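Local coordinates for N2152 (Neocallimastix frontalis, PDB 5U22), which is a family 39 glycoside hydrolase from a rumen anaerobic fungus that probably cleaves arabinose-containing glycosides with polyspecific activity, at residues A[117-131]-A[166-178]. Numbering follows the deposited sequence.
Sequences IQTWFNEIRSFINDK and QTYDLLRQIDPNE
L170 lays CD2 over the centre of the F121 ring, a CH-pi contact of 3.7 Å to the centroid, only 10° off the ring normal. CG1 of I117 lies over the rim of the opposite face. The two helices are near-parallel neighbours, crossing at -28°, on the outside of the TIM barrel; strand 139-143 comes between them in the chain. L170 also sends CD1 over one face of the R125 guanidinium, 3.7 Å from NH2, so its two methyls serve two flat groups. I124 packs as a knob into the hole formed by T167, L170, L171 and I174. Its CG2 stands anti to the backbone N and reaches L170 CD2 at 3.8 Å, and its CD1 meets T167 CG2. Next along the helix, I128 CG1 touches I174 CD1 at 3.8 Å.

Polar bonds close both ends. Near the N-terminal end of 117-131, W120 NE1 donates to T167 OG1 at 3.0 Å, with the oxygen in the indole plane; OG1 also bonds to M163 O. At the other end the K131 chain runs extended and bends at its last torsion (chi4 -78°), bringing NZ between two carboxylates just past helix 166-174 in a salt-bridge network. E178 OE1 forms a salt bridge with K131 NZ at 2.9 Å through its anti lone pair. Cut back to alanine, the lysine position would probably leave D175 and E178 without their shared positive mate. The second salt bridge joins D175 OD2 to K131 NZ at 2.7 Å, through the syn lone pair of the oxygen.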
loop_
_atom_site.group_PDB
_atom_site.type_symbol
_atom_site.label_atom_id
_atom_site.label_comp_id
_atom_site.label_asym_id
_atom_site.label_seq_id
_atom_site.Cartn_x
_atom_site.Cartn_y
_atom_site.Cartn_z
ATOM N N ILE A 117 13.749 -22.854 -17.658
ATOM C CA ILE A 117 13.909 -23.018 -16.214
ATOM C C ILE A 117 15.381 -22.947 -15.817
ATOM O O ILE A 117 15.716 -22.497 -14.716
ATOM C CB ILE A 117 13.249 -24.344 -15.764
ATOM C CG1 ILE A 117 13.065 -24.417 -14.245
ATOM C CG2 ILE A 117 14.045 -25.563 -16.251
ATOM C CD1 ILE A 117 11.899 -23.608 -13.728
ATOM N N GLN A 118 16.285 -23.378 -16.701
ATOM C CA GLN A 118 17.697 -23.400 -16.335
ATOM C C GLN A 118 18.220 -21.990 -16.096
ATOM O O GLN A 118 18.831 -21.710 -15.061
ATOM C CB GLN A 118 18.501 -24.112 -17.420
ATOM C CG GLN A 118 18.110 -25.578 -17.584
ATOM C CD GLN A 118 17.110 -25.812 -18.709
ATOM O OE1 GLN A 118 16.270 -24.959 -18.999
ATOM N NE2 GLN A 118 17.194 -26.985 -19.342
ATOM N N THR A 119 17.988 -21.085 -17.047
ATOM C CA THR A 119 18.455 -19.706 -16.894
ATOM C C THR A 119 17.736 -18.994 -15.757
ATOM O O THR A 119 18.350 -18.237 -15.001
ATOM C CB THR A 119 18.267 -18.951 -18.206
ATOM O OG1 THR A 119 19.156 -19.495 -19.184
ATOM C CG2 THR A 119 18.563 -17.451 -18.040
ATOM N N TRP A 120 16.431 -19.220 -15.626
ATOM C CA TRP A 120 15.691 -18.668 -14.493
ATOM C C TRP A 120 16.356 -19.032 -13.170
ATOM O O TRP A 120 16.578 -18.174 -12.307
ATOM C CB TRP A 120 14.254 -19.179 -14.553
ATOM C CG TRP A 120 13.329 -18.784 -13.430
ATOM C CD1 TRP A 120 12.674 -19.639 -12.590
ATOM C CD2 TRP A 120 12.903 -17.462 -13.068
ATOM N NE1 TRP A 120 11.877 -18.939 -11.726
ATOM C CE2 TRP A 120 11.999 -17.599 -11.991
ATOM C CE3 TRP A 120 13.202 -16.177 -13.537
ATOM C CZ2 TRP A 120 11.393 -16.501 -11.373
ATOM C CZ3 TRP A 120 12.594 -15.074 -12.917
ATOM C CH2 TRP A 120 11.695 -15.250 -11.852
ATOM N N PHE A 121 16.709 -20.306 -13.007
ATOM C CA PHE A 121 17.327 -20.738 -11.761
ATOM C C PHE A 121 18.728 -20.154 -11.601
ATOM O O PHE A 121 19.106 -19.730 -10.502
ATOM C CB PHE A 121 17.351 -22.268 -11.708
ATOM C CG PHE A 121 16.098 -22.884 -11.120
ATOM C CD1 PHE A 121 14.876 -22.229 -11.172
ATOM C CD2 PHE A 121 16.158 -24.112 -10.477
ATOM C CE1 PHE A 121 13.731 -22.800 -10.617
ATOM C CE2 PHE A 121 15.019 -24.686 -9.911
ATOM C CZ PHE A 121 13.808 -24.028 -9.982
ATOM N N ASN A 122 19.522 -20.129 -12.677
ATOM C CA ASN A 122 20.846 -19.513 -12.596
ATOM C C ASN A 122 20.748 -18.049 -12.164
ATOM O O ASN A 122 21.502 -17.591 -11.298
ATOM C CB ASN A 122 21.564 -19.630 -13.941
ATOM C CG ASN A 122 22.030 -21.043 -14.226
ATOM O OD1 ASN A 122 22.412 -21.773 -13.309
ATOM N ND2 ASN A 122 21.980 -21.443 -15.498
ATOM N N GLU A 123 19.815 -17.305 -12.754
ATOM C CA GLU A 123 19.666 -15.900 -12.385
ATOM C C GLU A 123 19.233 -15.748 -10.932
ATOM O O GLU A 123 19.741 -14.877 -10.220
ATOM C CB GLU A 123 18.671 -15.215 -13.320
ATOM C CG GLU A 123 19.202 -15.003 -14.723
ATOM C CD GLU A 123 20.429 -14.128 -14.740
ATOM O OE1 GLU A 123 20.426 -13.089 -14.054
ATOM O OE2 GLU A 123 21.404 -14.479 -15.432
ATOM N N ILE A 124 18.295 -16.587 -10.473
ATOM C CA ILE A 124 17.859 -16.515 -9.080
ATOM C C ILE A 124 19.014 -16.835 -8.144
ATOM O O ILE A 124 19.239 -16.121 -7.161
ATOM C CB ILE A 124 16.650 -17.442 -8.838
ATOM C CG1 ILE A 124 15.409 -16.863 -9.521
ATOM C CG2 ILE A 124 16.371 -17.594 -7.363
ATOM C CD1 ILE A 124 14.213 -17.785 -9.465
ATOM N N ARG A 125 19.797 -17.880 -8.457
ATOM C CA ARG A 125 20.925 -18.238 -7.595
ATOM C C ARG A 125 21.937 -17.107 -7.513
ATOM O O ARG A 125 22.457 -16.804 -6.434
ATOM C CB ARG A 125 21.623 -19.497 -8.102
ATOM C CG ARG A 125 20.878 -20.783 -7.893
ATOM C CD ARG A 125 21.710 -21.935 -8.477
ATOM N NE ARG A 125 20.955 -23.175 -8.515
ATOM C CZ ARG A 125 20.738 -23.932 -7.448
ATOM N NH1 ARG A 125 21.202 -23.557 -6.264
ATOM N NH2 ARG A 125 20.051 -25.058 -7.555
ATOM N N SER A 126 22.265 -16.504 -8.656
ATOM C CA SER A 126 23.182 -15.370 -8.652
ATOM C C SER A 126 22.626 -14.215 -7.829
ATOM O O SER A 126 23.369 -13.576 -7.073
ATOM C CB SER A 126 23.475 -14.914 -10.081
ATOM O OG SER A 126 24.259 -13.735 -10.074
ATOM N N PHE A 127 21.317 -13.943 -7.936
ATOM C CA PHE A 127 20.747 -12.862 -7.138
ATOM C C PHE A 127 20.829 -13.182 -5.649
ATOM O O PHE A 127 21.178 -12.318 -4.836
ATOM C CB PHE A 127 19.294 -12.578 -7.515
ATOM C CG PHE A 127 18.619 -11.692 -6.515
ATOM C CD1 PHE A 127 18.911 -10.333 -6.483
ATOM C CD2 PHE A 127 17.801 -12.228 -5.526
ATOM C CE1 PHE A 127 18.349 -9.511 -5.509
ATOM C CE2 PHE A 127 17.236 -11.412 -4.547
ATOM C CZ PHE A 127 17.513 -10.053 -4.538
ATOM N N ILE A 128 20.484 -14.418 -5.271
ATOM C CA ILE A 128 20.469 -14.782 -3.854
ATOM C C ILE A 128 21.869 -14.720 -3.263
ATOM O O ILE A 128 22.056 -14.324 -2.107
ATOM C CB ILE A 128 19.832 -16.166 -3.669
ATOM C CG1 ILE A 128 18.347 -16.081 -4.010
ATOM C CG2 ILE A 128 19.993 -16.643 -2.239
ATOM C CD1 ILE A 128 17.593 -15.076 -3.162
ATOM N N ASN A 129 22.875 -15.106 -4.042
ATOM C CA ASN A 129 24.255 -14.940 -3.595
ATOM C C ASN A 129 24.564 -13.475 -3.292
ATOM O O ASN A 129 25.120 -13.150 -2.234
ATOM C CB ASN A 129 25.210 -15.488 -4.648
ATOM C CG ASN A 129 26.658 -15.196 -4.322
ATOM O OD1 ASN A 129 27.250 -15.838 -3.450
ATOM N ND2 ASN A 129 27.244 -14.228 -5.024
ATOM N N ASP A 130 24.206 -12.571 -4.214
ATOM C CA ASP A 130 24.461 -11.150 -3.988
ATOM C C ASP A 130 23.645 -10.623 -2.820
ATOM O O ASP A 130 24.118 -9.768 -2.061
ATOM C CB ASP A 130 24.147 -10.344 -5.247
ATOM C CG ASP A 130 25.086 -10.663 -6.395
ATOM O OD1 ASP A 130 26.148 -11.275 -6.145
ATOM O OD2 ASP A 130 24.771 -10.295 -7.545
ATOM N N LYS A 131 22.405 -11.099 -2.688
ATOM C CA LYS A 131 21.562 -10.744 -1.549
ATOM C C LYS A 131 22.244 -11.086 -0.229
ATOM O O LYS A 131 22.354 -10.240 0.663
ATOM C CB LYS A 131 20.213 -11.457 -1.672
ATOM C CG LYS A 131 19.241 -11.232 -0.517
ATOM C CD LYS A 131 17.907 -11.917 -0.801
ATOM C CE LYS A 131 16.890 -11.742 0.349
ATOM N NZ LYS A 131 17.134 -12.629 1.514
ATOM N N GLN A 166 8.356 -25.185 -8.408
ATOM C CA GLN A 166 9.780 -25.450 -8.575
ATOM C C GLN A 166 10.621 -24.303 -8.041
ATOM O O GLN A 166 11.679 -24.527 -7.441
ATOM C CB GLN A 166 10.090 -25.723 -10.050
ATOM C CG GLN A 166 9.535 -27.070 -10.552
ATOM C CD GLN A 166 9.566 -27.203 -12.072
ATOM O OE1 GLN A 166 10.504 -26.741 -12.729
ATOM N NE2 GLN A 166 8.535 -27.830 -12.637
ATOM N N THR A 167 10.171 -23.068 -8.239
ATOM C CA THR A 167 10.946 -21.938 -7.746
ATOM C C THR A 167 10.837 -21.832 -6.229
ATOM O O THR A 167 11.804 -21.466 -5.547
ATOM C CB THR A 167 10.474 -20.650 -8.428
ATOM O OG1 THR A 167 10.509 -20.833 -9.849
ATOM C CG2 THR A 167 11.365 -19.491 -8.054
ATOM N N TYR A 168 9.655 -22.134 -5.691
ATOM C CA TYR A 168 9.455 -22.178 -4.249
ATOM C C TYR A 168 10.424 -23.156 -3.594
ATOM O O TYR A 168 11.080 -22.830 -2.598
ATOM C CB TYR A 168 8.001 -22.565 -3.970
ATOM C CG TYR A 168 7.539 -22.547 -2.528
ATOM C CD1 TYR A 168 7.877 -23.574 -1.643
ATOM C CD2 TYR A 168 6.705 -21.541 -2.072
ATOM C CE1 TYR A 168 7.425 -23.562 -0.323
ATOM C CE2 TYR A 168 6.247 -21.525 -0.764
ATOM C CZ TYR A 168 6.611 -22.529 0.101
ATOM O OH TYR A 168 6.136 -22.492 1.389
ATOM N N ASP A 169 10.547 -24.362 -4.160
ATOM C CA ASP A 169 11.459 -25.346 -3.584
ATOM C C ASP A 169 12.891 -24.857 -3.655
ATOM O O ASP A 169 13.680 -25.081 -2.727
ATOM C CB ASP A 169 11.315 -26.693 -4.297
ATOM C CG ASP A 169 9.987 -27.374 -3.995
ATOM O OD1 ASP A 169 9.279 -26.902 -3.088
ATOM O OD2 ASP A 169 9.650 -28.373 -4.669
ATOM N N LEU A 170 13.251 -24.188 -4.753
ATOM C CA LEU A 170 14.583 -23.608 -4.866
ATOM C C LEU A 170 14.829 -22.573 -3.768
ATOM O O LEU A 170 15.864 -22.602 -3.093
ATOM C CB LEU A 170 14.762 -22.988 -6.255
ATOM C CG LEU A 170 16.042 -22.146 -6.373
ATOM C CD1 LEU A 170 17.273 -23.036 -6.268
ATOM C CD2 LEU A 170 16.054 -21.349 -7.660
ATOM N N LEU A 171 13.877 -21.655 -3.571
ATOM C CA LEU A 171 14.053 -20.585 -2.591
ATOM C C LEU A 171 14.158 -21.127 -1.172
ATOM O O LEU A 171 14.899 -20.579 -0.342
ATOM C CB LEU A 171 12.897 -19.589 -2.697
ATOM C CG LEU A 171 12.975 -18.714 -3.957
ATOM C CD1 LEU A 171 11.758 -17.830 -4.099
ATOM C CD2 LEU A 171 14.249 -17.878 -3.932
ATOM N N ARG A 172 13.404 -22.182 -0.861
ATOM C CA ARG A 172 13.487 -22.765 0.473
ATOM C C ARG A 172 14.843 -23.402 0.713
ATOM O O ARG A 172 15.306 -23.462 1.856
ATOM C CB ARG A 172 12.386 -23.802 0.678
ATOM C CG ARG A 172 10.989 -23.234 0.820
ATOM C CD ARG A 172 10.847 -22.307 2.016
ATOM N NE ARG A 172 9.436 -22.120 2.346
ATOM C CZ ARG A 172 8.906 -20.987 2.798
ATOM N NH1 ARG A 172 9.660 -19.919 2.975
ATOM N NH2 ARG A 172 7.609 -20.929 3.065
ATOM N N GLN A 173 15.486 -23.886 -0.344
ATOM C CA GLN A 173 16.809 -24.476 -0.212
ATOM C C GLN A 173 17.888 -23.405 -0.066
ATOM O O GLN A 173 18.742 -23.499 0.822
ATOM C CB GLN A 173 17.099 -25.379 -1.415
ATOM N N ILE A 174 17.873 -22.375 -0.921
ATOM C CA ILE A 174 18.990 -21.436 -0.958
ATOM C C ILE A 174 18.775 -20.158 -0.141
ATOM O O ILE A 174 19.751 -19.441 0.112
ATOM C CB ILE A 174 19.370 -21.068 -2.408
ATOM C CG1 ILE A 174 18.291 -20.201 -3.075
ATOM C CG2 ILE A 174 19.636 -22.335 -3.231
ATOM C CD1 ILE A 174 18.634 -19.829 -4.522
ATOM N N ASP A 175 17.548 -19.844 0.272
ATOM C CA ASP A 175 17.288 -18.680 1.130
ATOM C C ASP A 175 16.204 -19.048 2.137
ATOM O O ASP A 175 15.115 -18.465 2.156
ATOM C CB ASP A 175 16.895 -17.462 0.283
ATOM C CG ASP A 175 16.976 -16.144 1.049
ATOM O OD1 ASP A 175 17.396 -16.146 2.230
ATOM O OD2 ASP A 175 16.627 -15.086 0.457
ATOM N N PRO A 176 16.482 -20.026 3.006
ATOM C CA PRO A 176 15.404 -20.648 3.798
ATOM C C PRO A 176 14.732 -19.709 4.787
ATOM O O PRO A 176 13.571 -19.927 5.152
ATOM C CB PRO A 176 16.130 -21.800 4.516
ATOM C CG PRO A 176 17.550 -21.359 4.590
ATOM C CD PRO A 176 17.799 -20.607 3.309
ATOM N N ASN A 177 15.420 -18.667 5.238
ATOM C CA ASN A 177 14.849 -17.788 6.244
ATOM C C ASN A 177 14.102 -16.600 5.650
ATOM O O ASN A 177 13.572 -15.773 6.406
ATOM C CB ASN A 177 15.960 -17.332 7.180
ATOM C CG ASN A 177 16.621 -18.503 7.856
ATOM O OD1 ASN A 177 15.936 -19.404 8.349
ATOM N ND2 ASN A 177 17.942 -18.527 7.845
ATOM N N GLU A 178 14.020 -16.508 4.330
ATOM C CA GLU A 178 13.317 -15.399 3.711
ATOM C C GLU A 178 11.866 -15.779 3.444
ATOM O O GLU A 178 11.543 -16.942 3.189
ATOM C CB GLU A 178 14.014 -14.983 2.411
ATOM C CG GLU A 178 13.471 -13.703 1.786
ATOM C CD GLU A 178 13.539 -12.511 2.729
ATOM O OE1 GLU A 178 14.575 -11.800 2.718
ATOM O OE2 GLU A 178 12.560 -12.286 3.483
#